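PDB 2Y6U: peroxisomal membrane protein LPX1 from Saccharomyces cerevisiae, which hydrolyses acyl esters in peroxisomes, with acyl esterase, lipase and phospholipase A activity. Local coordinates for residues S61-S64 against K65-E69; E194-Y197 against N198-L202; S229-L232 against Q233-D237; T271-P274 against F275-N279. One frame throughout, in Å; residues are numbered along the deposited sequence. Where two conformers were deposited one is given.

Contact 1: residues S61-S64 against K65-E69; sequences SGMS and KVVWE
Ser64 doubles back on Val66 and Val67 in an ST turn, set in the loop that follows strand 51-58 of the alpha/beta-hydrolase sheet. The evidence is the bond from Val66 N to Ser64 OG, 3.1 Å long with an N-H...O angle of 157°. A chi1 of 70° places the hydroxyl between the serine's own backbone N and carbonyl carbon, where it can face the amide two residues on. The same oxygen has Val66 CG1 at 3.3 Å, so this end is tight. A weak second bond, Val67 N to Ser64 O at 3.4 Å, spans the same turn one residue further, and Val67 CG2 lies 3.4 Å from that carbonyl oxygen.

The looser side is apolar. Met63 and Val67 meet at about a right angle, with Met63 SD 3.9 Å from Val67 CG1, and the thioether then leads away to pack on Phe224, Leu324 and Val327. Lys65, directed elsewhere, forms salt bridges with Asp36 and Asp99, while Phe238 of helix 229-239 lies against Val66. Upstream, Ser61 N bonds to Ser145 OG of the probable nucleophile elbow, consistent with the role of this loop in related hydrolases, where it helps form the oxyanion hole. Downstream, Val67 CG2 rests 3.7 Å above one face of the Trp68 ring, offset toward its rim.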
# COMPACT_ATOMS: atom_id res chain seq x y z
N SER A 61 -9.29 7.15 -18.30
CA SER A 61 -8.47 8.35 -18.51
C SER A 61 -9.35 9.39 -19.16
O SER A 61 -10.03 9.08 -20.16
CB SER A 61 -7.34 7.96 -19.50
OG SER A 61 -6.45 7.11 -18.84
N GLY A 62 -9.28 10.63 -18.67
CA GLY A 62 -10.02 11.76 -19.28
C GLY A 62 -11.50 11.81 -19.01
O GLY A 62 -12.21 12.66 -19.53
N MET A 63 -12.01 10.91 -18.18
CA MET A 63 -13.44 10.90 -17.84
C MET A 63 -13.60 11.32 -16.40
O MET A 63 -12.82 12.15 -15.91
CB MET A 63 -14.03 9.49 -18.17
CG MET A 63 -13.82 9.13 -19.59
SD MET A 63 -15.01 7.93 -20.17
CE MET A 63 -14.14 7.15 -21.49
N SER A 64 -14.56 10.75 -15.69
CA SER A 64 -14.78 11.10 -14.26
C SER A 64 -15.74 10.07 -13.72
O SER A 64 -16.27 9.28 -14.47
CB SER A 64 -15.43 12.51 -14.13
OG SER A 64 -16.80 12.49 -14.60
N LYS A 65 -16.10 10.24 -12.48
CA LYS A 65 -17.02 9.37 -11.79
C LYS A 65 -18.43 9.44 -12.38
O LYS A 65 -19.18 8.51 -12.23
CB LYS A 65 -17.04 9.77 -10.35
CG LYS A 65 -17.69 11.13 -10.12
CD LYS A 65 -17.65 11.58 -8.63
CE LYS A 65 -18.04 13.06 -8.62
NZ LYS A 65 -18.05 13.71 -7.25
N VAL A 66 -18.75 10.51 -13.12
CA VAL A 66 -20.09 10.70 -13.61
C VAL A 66 -20.53 9.63 -14.62
O VAL A 66 -21.75 9.36 -14.78
CB VAL A 66 -20.31 12.11 -14.23
CG1 VAL A 66 -19.84 12.24 -15.74
CG2 VAL A 66 -21.79 12.49 -14.06
N VAL A 67 -19.55 9.00 -15.28
CA VAL A 67 -19.85 8.01 -16.32
C VAL A 67 -20.52 6.75 -15.76
O VAL A 67 -21.14 5.98 -16.50
CB VAL A 67 -18.60 7.58 -17.13
CG1 VAL A 67 -17.97 8.86 -17.81
CG2 VAL A 67 -17.59 6.77 -16.29
N TRP A 68 -20.47 6.60 -14.43
CA TRP A 68 -21.11 5.49 -13.79
C TRP A 68 -22.48 5.80 -13.21
O TRP A 68 -23.22 4.88 -12.79
CB TRP A 68 -20.22 4.93 -12.70
CG TRP A 68 -18.83 4.66 -13.08
CD1 TRP A 68 -17.74 5.36 -12.67
CD2 TRP A 68 -18.34 3.60 -13.94
NE1 TRP A 68 -16.60 4.79 -13.17
CE2 TRP A 68 -16.92 3.71 -13.94
CE3 TRP A 68 -18.93 2.61 -14.67
CZ2 TRP A 68 -16.14 2.88 -14.66
CZ3 TRP A 68 -18.09 1.71 -15.37
CH2 TRP A 68 -16.74 1.87 -15.35
N GLU A 69 -22.91 7.06 -13.23
CA GLU A 69 -24.23 7.32 -12.68
C GLU A 69 -25.38 6.60 -13.34
O GLU A 69 -26.30 6.13 -12.64
CB GLU A 69 -24.52 8.85 -12.55
CG GLU A 69 -23.51 9.47 -11.61
CD GLU A 69 -23.75 11.05 -11.44
OE1 GLU A 69 -24.65 11.62 -12.07
OE2 GLU A 69 -22.94 11.67 -10.77

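Contact 2: residues E194-Y197 against N198-L202; sequences ENLY and NSLRL
Tyr197 and Arg201 run side by side and point the same way, one helical turn apart. Their ring and guanidinium planes differ by only 13°; Arg201 CD approaches Tyr197 CE2 at 3.9 Å, and Arg201 NH1 reaches Tyr197 OH at 3.1 Å. Both residues hold CG anti to the backbone N (chi1 -180° and -168°), and the arginine runs extended from CG to NE, which keeps it alongside the ring. The Asn198 side chain crosses that of Tyr197 at about a right angle, with its OD1 in the ring plane at the edge, 3.7 Å from Tyr197 CD2. On another flank Leu196 and Leu200 cross obliquely, Leu196 CD1 lying 4.0 Å from Leu200 CG. Under the Tyr197 and Arg201 pair, the backbone bond from Arg201 N to Tyr197 O is 2.7 Å long.

Tyr197 also packs on Leu263 and Met267, and on Lys375 of the second subunit, whose Phe371 touches Arg201. Replacing the tyrosine by an alanine would probably open a gap beside Leu263 and leave the Arg201 side chain freer to turn. Such i to i+4 pairing is that of a regular alpha-helix, here 194-202, within the insertion between strands 164-168 and 286-292 that probably corresponds to the cap region of alpha/beta hydrolases.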
# COMPACT_ATOMS: atom_id res chain seq x y z
N GLU A 194 4.39 11.27 -31.21
CA GLU A 194 3.87 12.56 -31.63
C GLU A 194 2.50 12.47 -32.28
O GLU A 194 1.61 13.26 -31.94
CB GLU A 194 4.86 13.23 -32.57
CG GLU A 194 4.46 14.62 -33.05
CD GLU A 194 5.55 15.32 -33.85
OE1 GLU A 194 6.60 14.70 -34.20
OE2 GLU A 194 5.32 16.51 -34.15
N ASN A 195 2.33 11.55 -33.22
CA ASN A 195 1.01 11.37 -33.88
C ASN A 195 -0.11 11.10 -32.84
O ASN A 195 -1.20 11.65 -32.94
CB ASN A 195 1.03 10.23 -34.92
CG ASN A 195 1.82 10.57 -36.17
OD1 ASN A 195 2.13 11.74 -36.46
ND2 ASN A 195 2.13 9.54 -36.95
N LEU A 196 0.15 10.25 -31.86
CA LEU A 196 -0.84 10.00 -30.81
C LEU A 196 -1.14 11.27 -30.00
O LEU A 196 -2.30 11.55 -29.71
CB LEU A 196 -0.44 8.84 -29.85
CG LEU A 196 -1.44 8.51 -28.71
CD1 LEU A 196 -2.83 8.10 -29.29
CD2 LEU A 196 -0.95 7.48 -27.61
N TYR A 197 -0.11 12.01 -29.60
CA TYR A 197 -0.27 13.27 -28.84
C TYR A 197 -1.18 14.27 -29.56
O TYR A 197 -2.14 14.81 -28.99
CB TYR A 197 1.09 13.94 -28.62
CG TYR A 197 1.00 15.24 -27.83
CD1 TYR A 197 1.01 15.22 -26.42
CD2 TYR A 197 0.90 16.48 -28.48
CE1 TYR A 197 0.95 16.40 -25.68
CE2 TYR A 197 0.83 17.66 -27.75
CZ TYR A 197 0.83 17.60 -26.32
OH TYR A 197 0.75 18.76 -25.57
N ASN A 198 -0.85 14.51 -30.83
CA ASN A 198 -1.53 15.49 -31.68
C ASN A 198 -3.02 15.16 -31.81
O ASN A 198 -3.88 16.04 -31.72
CB ASN A 198 -0.88 15.59 -33.06
CG ASN A 198 0.44 16.37 -33.05
OD1 ASN A 198 0.73 17.12 -32.11
ND2 ASN A 198 1.23 16.23 -34.13
N SER A 199 -3.30 13.88 -31.97
CA SER A 199 -4.66 13.44 -32.22
C SER A 199 -5.46 13.44 -30.94
O SER A 199 -6.65 13.75 -30.96
CB SER A 199 -4.65 12.08 -32.91
OG SER A 199 -5.71 11.27 -32.44
N LEU A 200 -4.83 13.09 -29.82
CA LEU A 200 -5.44 13.25 -28.53
C LEU A 200 -5.67 14.75 -28.22
O LEU A 200 -6.69 15.11 -27.68
CB LEU A 200 -4.54 12.67 -27.43
CG LEU A 200 -4.39 11.16 -27.25
CD1 LEU A 200 -3.31 10.97 -26.15
CD2 LEU A 200 -5.67 10.43 -26.81
N ARG A 201 -4.72 15.61 -28.56
CA ARG A 201 -4.92 17.01 -28.32
C ARG A 201 -6.19 17.53 -28.98
O ARG A 201 -6.93 18.29 -28.38
CB ARG A 201 -3.66 17.84 -28.64
CG ARG A 201 -3.70 19.31 -28.11
CD ARG A 201 -2.28 20.05 -28.06
NE ARG A 201 -2.27 21.39 -27.38
CZ ARG A 201 -1.99 21.65 -26.07
NH1 ARG A 201 -1.69 20.70 -25.19
NH2 ARG A 201 -2.00 22.91 -25.63
N LEU A 202 -6.48 17.12 -30.21
CA LEU A 202 -7.66 17.61 -30.89
C LEU A 202 -9.02 17.14 -30.29
O LEU A 202 -10.05 17.78 -30.50
CB LEU A 202 -7.52 17.32 -32.39
CG LEU A 202 -6.46 18.24 -33.08
CD1 LEU A 202 -6.26 17.98 -34.58
CD2 LEU A 202 -6.69 19.78 -32.90

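Contact 3: residues S229-L232 against Q233-D237; sequences SQIL and QNIID
Leu232 holds CG anti to its backbone N (chi1 -178°), whereas Ile236 sets CG1 beside its own N, and these two choices bring the side chains together along one flank of the alpha-helix 229-239. Leu232 CG and Ile236 CD1 are 3.8 Å apart. The isoleucine chain also lies across the preceding turn, with its CG1 only 3.2 Å from Leu232 O, the oxygen that accepts the backbone bond from Ile236 N at 2.8 Å. A second i to i+4 pair repeats the scheme one residue earlier: Ile231 CG2 touches Ile235 CD1 at 4.0 Å, and Ile235 N bonds to Ile231 O.

This apolar side is buried. From helix 211-220, Met218 packs on Ile235 and Ile236, and Arg219 on Leu232 and Ile236, while Tyr70 packs on Ile231, so the helix, in what is probably the cap insertion of this alpha/beta hydrolase, rests on the core domain. A glycerol molecule, probably from the crystallisation liquor, lies near Ile235.

The other side is more polar. Asn234 lays its amide against the Gln230 carbonyl, its CG 3.1 Å from Gln230 O, although only the backbone Asn234 N bonds to that oxygen. Gln233 bends at chi2 (62°), which swings its amide toward the following turn. Asp237, whose OD1 pairs with Arg240, receives it there: Gln233 NE2 bonds to Asp237 OD2 at 3.1 Å and 163°, the acceptor lying near the amide plane while the nitrogen comes from above the carboxylate plane.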
# COMPACT_ATOMS: atom_id res chain seq x y z
N SER A 229 -26.89 8.50 -25.05
CA SER A 229 -27.34 9.90 -24.92
C SER A 229 -27.46 10.39 -23.44
O SER A 229 -27.17 11.56 -23.17
CB SER A 229 -28.63 10.14 -25.71
OG SER A 229 -29.57 9.21 -25.23
N GLN A 230 -27.87 9.53 -22.50
CA GLN A 230 -28.01 9.96 -21.12
C GLN A 230 -26.64 10.16 -20.50
O GLN A 230 -26.47 11.08 -19.71
CB GLN A 230 -28.84 9.00 -20.23
CG GLN A 230 -30.23 8.75 -20.76
CD GLN A 230 -31.15 7.82 -19.89
OE1 GLN A 230 -32.07 7.19 -20.42
NE2 GLN A 230 -30.90 7.78 -18.58
N ILE A 231 -25.67 9.31 -20.83
CA ILE A 231 -24.33 9.45 -20.26
C ILE A 231 -23.61 10.68 -20.83
O ILE A 231 -23.01 11.45 -20.12
CB ILE A 231 -23.49 8.15 -20.44
CG1 ILE A 231 -24.21 6.98 -19.71
CG2 ILE A 231 -22.07 8.25 -19.93
CD1 ILE A 231 -23.47 5.60 -19.83
N LEU A 232 -23.78 10.90 -22.11
CA LEU A 232 -23.28 12.12 -22.74
C LEU A 232 -23.86 13.39 -22.10
O LEU A 232 -23.10 14.32 -21.74
CB LEU A 232 -23.57 12.05 -24.24
CG LEU A 232 -23.09 13.21 -25.09
CD1 LEU A 232 -21.58 13.43 -24.82
CD2 LEU A 232 -23.43 12.88 -26.60
N GLN A 233 -25.17 13.40 -21.87
CA GLN A 233 -25.81 14.53 -21.21
C GLN A 233 -25.22 14.65 -19.80
O GLN A 233 -24.93 15.75 -19.38
CB GLN A 233 -27.33 14.36 -21.12
CG GLN A 233 -28.08 15.63 -20.60
CD GLN A 233 -27.88 16.81 -21.51
OE1 GLN A 233 -28.22 16.73 -22.68
NE2 GLN A 233 -27.36 17.92 -20.98
N ASN A 234 -25.08 13.56 -19.06
CA ASN A 234 -24.46 13.63 -17.71
C ASN A 234 -23.02 14.17 -17.75
O ASN A 234 -22.64 14.97 -16.89
CB ASN A 234 -24.39 12.28 -17.08
CG ASN A 234 -25.72 11.76 -16.73
OD1 ASN A 234 -26.73 12.53 -16.66
ND2 ASN A 234 -25.78 10.41 -16.51
N ILE A 235 -22.25 13.73 -18.77
CA ILE A 235 -20.88 14.23 -18.97
C ILE A 235 -20.91 15.73 -19.22
O ILE A 235 -20.15 16.49 -18.62
CB ILE A 235 -20.14 13.48 -20.10
CG1 ILE A 235 -19.80 12.04 -19.66
CG2 ILE A 235 -18.88 14.24 -20.51
CD1 ILE A 235 -19.39 11.07 -20.83
N ILE A 236 -21.78 16.16 -20.12
CA ILE A 236 -21.88 17.56 -20.49
C ILE A 236 -22.19 18.43 -19.29
O ILE A 236 -21.53 19.46 -19.05
CB ILE A 236 -22.90 17.76 -21.64
CG1 ILE A 236 -22.33 17.19 -22.96
CG2 ILE A 236 -23.31 19.27 -21.76
CD1 ILE A 236 -23.42 16.86 -24.13
N ASP A 237 -23.15 18.01 -18.49
CA ASP A 237 -23.59 18.77 -17.33
C ASP A 237 -22.55 18.76 -16.20
O ASP A 237 -22.42 19.75 -15.44
CB ASP A 237 -24.95 18.25 -16.83
CG ASP A 237 -26.12 18.60 -17.80
OD1 ASP A 237 -26.01 19.62 -18.49
OD2 ASP A 237 -27.12 17.84 -17.90

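Contact 4: residues T271-P274 against F275-N279; sequences TFAP and FLISN
Pro274 O accepts the backbone N-H of Ser278 at 2.9 Å, the shortest hydrogen bond joining residues 271-274 to 275-279. The donor is tilted 24° from the carbonyl plane, and Ser278 CB stands 3.3 Å from the same oxygen. One residue back the bond is straighter: Ile277 N reaches Ala273 O at 3.0 Å with an N-H...O angle of 173°.

Ile277 also lies against this earlier turn with its side chain. Because CG1 sits beside the backbone N (chi1 -65°), it comes within 3.3 Å of Ala273 O, and CD1 continues to 4.1 Å from Ala273 CB. Cutting Ile277 back to an alanine is likely to leave the Ala273 methyl without its apolar neighbour and open a gap toward Val172, which Ile277 also touches.

These bonds define the first turns of helix 273-279, which leads from what is probably the cap insertion back toward strand 286-292 of the alpha/beta-hydrolase sheet. Phe272 occupies the N-cap position, and Pro274 follows in the first turn, where the missing amide hydrogen costs no helical bond. Leu276 packs on Phe149, Leu152 and Ala153 of helix 146-157, fastening the helix to the core.

The far end faces the second subunit, where Ser278 OG bonds to Lys281 of that chain and Phe275 meets Phe282 of that chain edge-to-face. Asn279 OD1 accepts a hydrogen bond from Asn279 ND2 of the second subunit. Within its own helix the Asn279 amide folds back: ND2 bonds to Phe275 O at 2.8 Å and hovers 3.6 Å above the plane of the Phe275 ring, over its centre.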
# COMPACT_ATOMS: atom_id res chain seq x y z
N THR A 271 6.75 4.65 -16.51
CA THR A 271 7.39 4.85 -15.20
C THR A 271 6.61 4.02 -14.12
O THR A 271 7.06 3.98 -12.95
CB THR A 271 7.32 6.34 -14.74
OG1 THR A 271 5.93 6.67 -14.58
CG2 THR A 271 7.98 7.30 -15.78
N PHE A 272 5.50 3.39 -14.43
CA PHE A 272 4.79 2.60 -13.46
C PHE A 272 4.20 1.29 -13.98
O PHE A 272 3.81 0.41 -13.22
CB PHE A 272 3.66 3.49 -12.76
CG PHE A 272 2.69 4.11 -13.71
CD1 PHE A 272 1.72 3.34 -14.25
CD2 PHE A 272 2.78 5.46 -14.10
CE1 PHE A 272 0.86 3.81 -15.18
CE2 PHE A 272 1.88 5.97 -14.99
CZ PHE A 272 0.90 5.14 -15.53
N ALA A 273 4.04 1.13 -15.30
CA ALA A 273 3.43 -0.05 -15.81
C ALA A 273 4.33 -1.33 -15.47
O ALA A 273 3.74 -2.32 -15.22
CB ALA A 273 3.14 0.01 -17.39
N PRO A 274 5.65 -1.27 -15.52
CA PRO A 274 6.42 -2.51 -15.30
C PRO A 274 6.13 -3.15 -13.94
O PRO A 274 6.04 -4.36 -13.84
CB PRO A 274 7.85 -2.04 -15.39
CG PRO A 274 7.76 -0.99 -16.58
CD PRO A 274 6.58 -0.24 -16.06
N PHE A 275 5.95 -2.30 -12.95
CA PHE A 275 5.64 -2.77 -11.59
C PHE A 275 4.33 -3.57 -11.55
O PHE A 275 4.26 -4.67 -11.03
CB PHE A 275 5.56 -1.60 -10.63
CG PHE A 275 5.17 -2.04 -9.21
CD1 PHE A 275 6.12 -2.53 -8.36
CD2 PHE A 275 3.88 -2.09 -8.84
CE1 PHE A 275 5.75 -2.95 -7.05
CE2 PHE A 275 3.52 -2.48 -7.54
CZ PHE A 275 4.46 -2.90 -6.68
N LEU A 276 3.30 -3.06 -12.23
CA LEU A 276 2.01 -3.73 -12.33
C LEU A 276 2.11 -5.02 -13.12
O LEU A 276 1.71 -6.09 -12.63
CB LEU A 276 0.89 -2.80 -12.83
CG LEU A 276 -0.36 -3.72 -12.83
CD1 LEU A 276 -0.82 -4.01 -11.32
CD2 LEU A 276 -1.39 -3.55 -13.79
N ILE A 277 2.79 -4.98 -14.28
CA ILE A 277 2.97 -6.08 -15.13
C ILE A 277 3.65 -7.20 -14.39
O ILE A 277 3.25 -8.38 -14.55
CB ILE A 277 3.72 -5.70 -16.42
CG1 ILE A 277 2.84 -4.71 -17.26
CG2 ILE A 277 4.23 -6.91 -17.23
CD1 ILE A 277 3.65 -3.98 -18.36
N SER A 278 4.68 -6.86 -13.64
CA SER A 278 5.44 -7.88 -12.91
C SER A 278 4.61 -8.61 -11.76
O SER A 278 5.04 -9.68 -11.25
CB SER A 278 6.64 -7.21 -12.27
OG SER A 278 7.48 -8.20 -11.69
N ASN A 279 3.53 -7.99 -11.35
CA ASN A 279 2.73 -8.39 -10.23
C ASN A 279 1.35 -8.93 -10.51
O ASN A 279 0.63 -9.41 -9.58
CB ASN A 279 2.68 -7.26 -9.17
CG ASN A 279 3.96 -7.18 -8.46
OD1 ASN A 279 4.39 -8.20 -7.88
ND2 ASN A 279 4.72 -6.08 -8.61

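From the N terminus the four contacts come in series: each is one continuous stretch that closes a local turn before the next begins, so none nests in or crosses another. Contact 1 belongs to the loop between strands 51-58 and 84-92 of the core sheet. Contacts 2, 3 and 4 follow on helices between strands 164-168 and 286-292. Contacts 1 and 3 join directly, their centres about 10 Å apart, with Val66 CG1 3.9 Å from Ile235 CG1, tying insertion to core. Contacts 2 and 4, centres about 25 Å apart, do not touch but both meet the second subunit. Contacts 3 and 4 lie on opposite sides of the chain's centre.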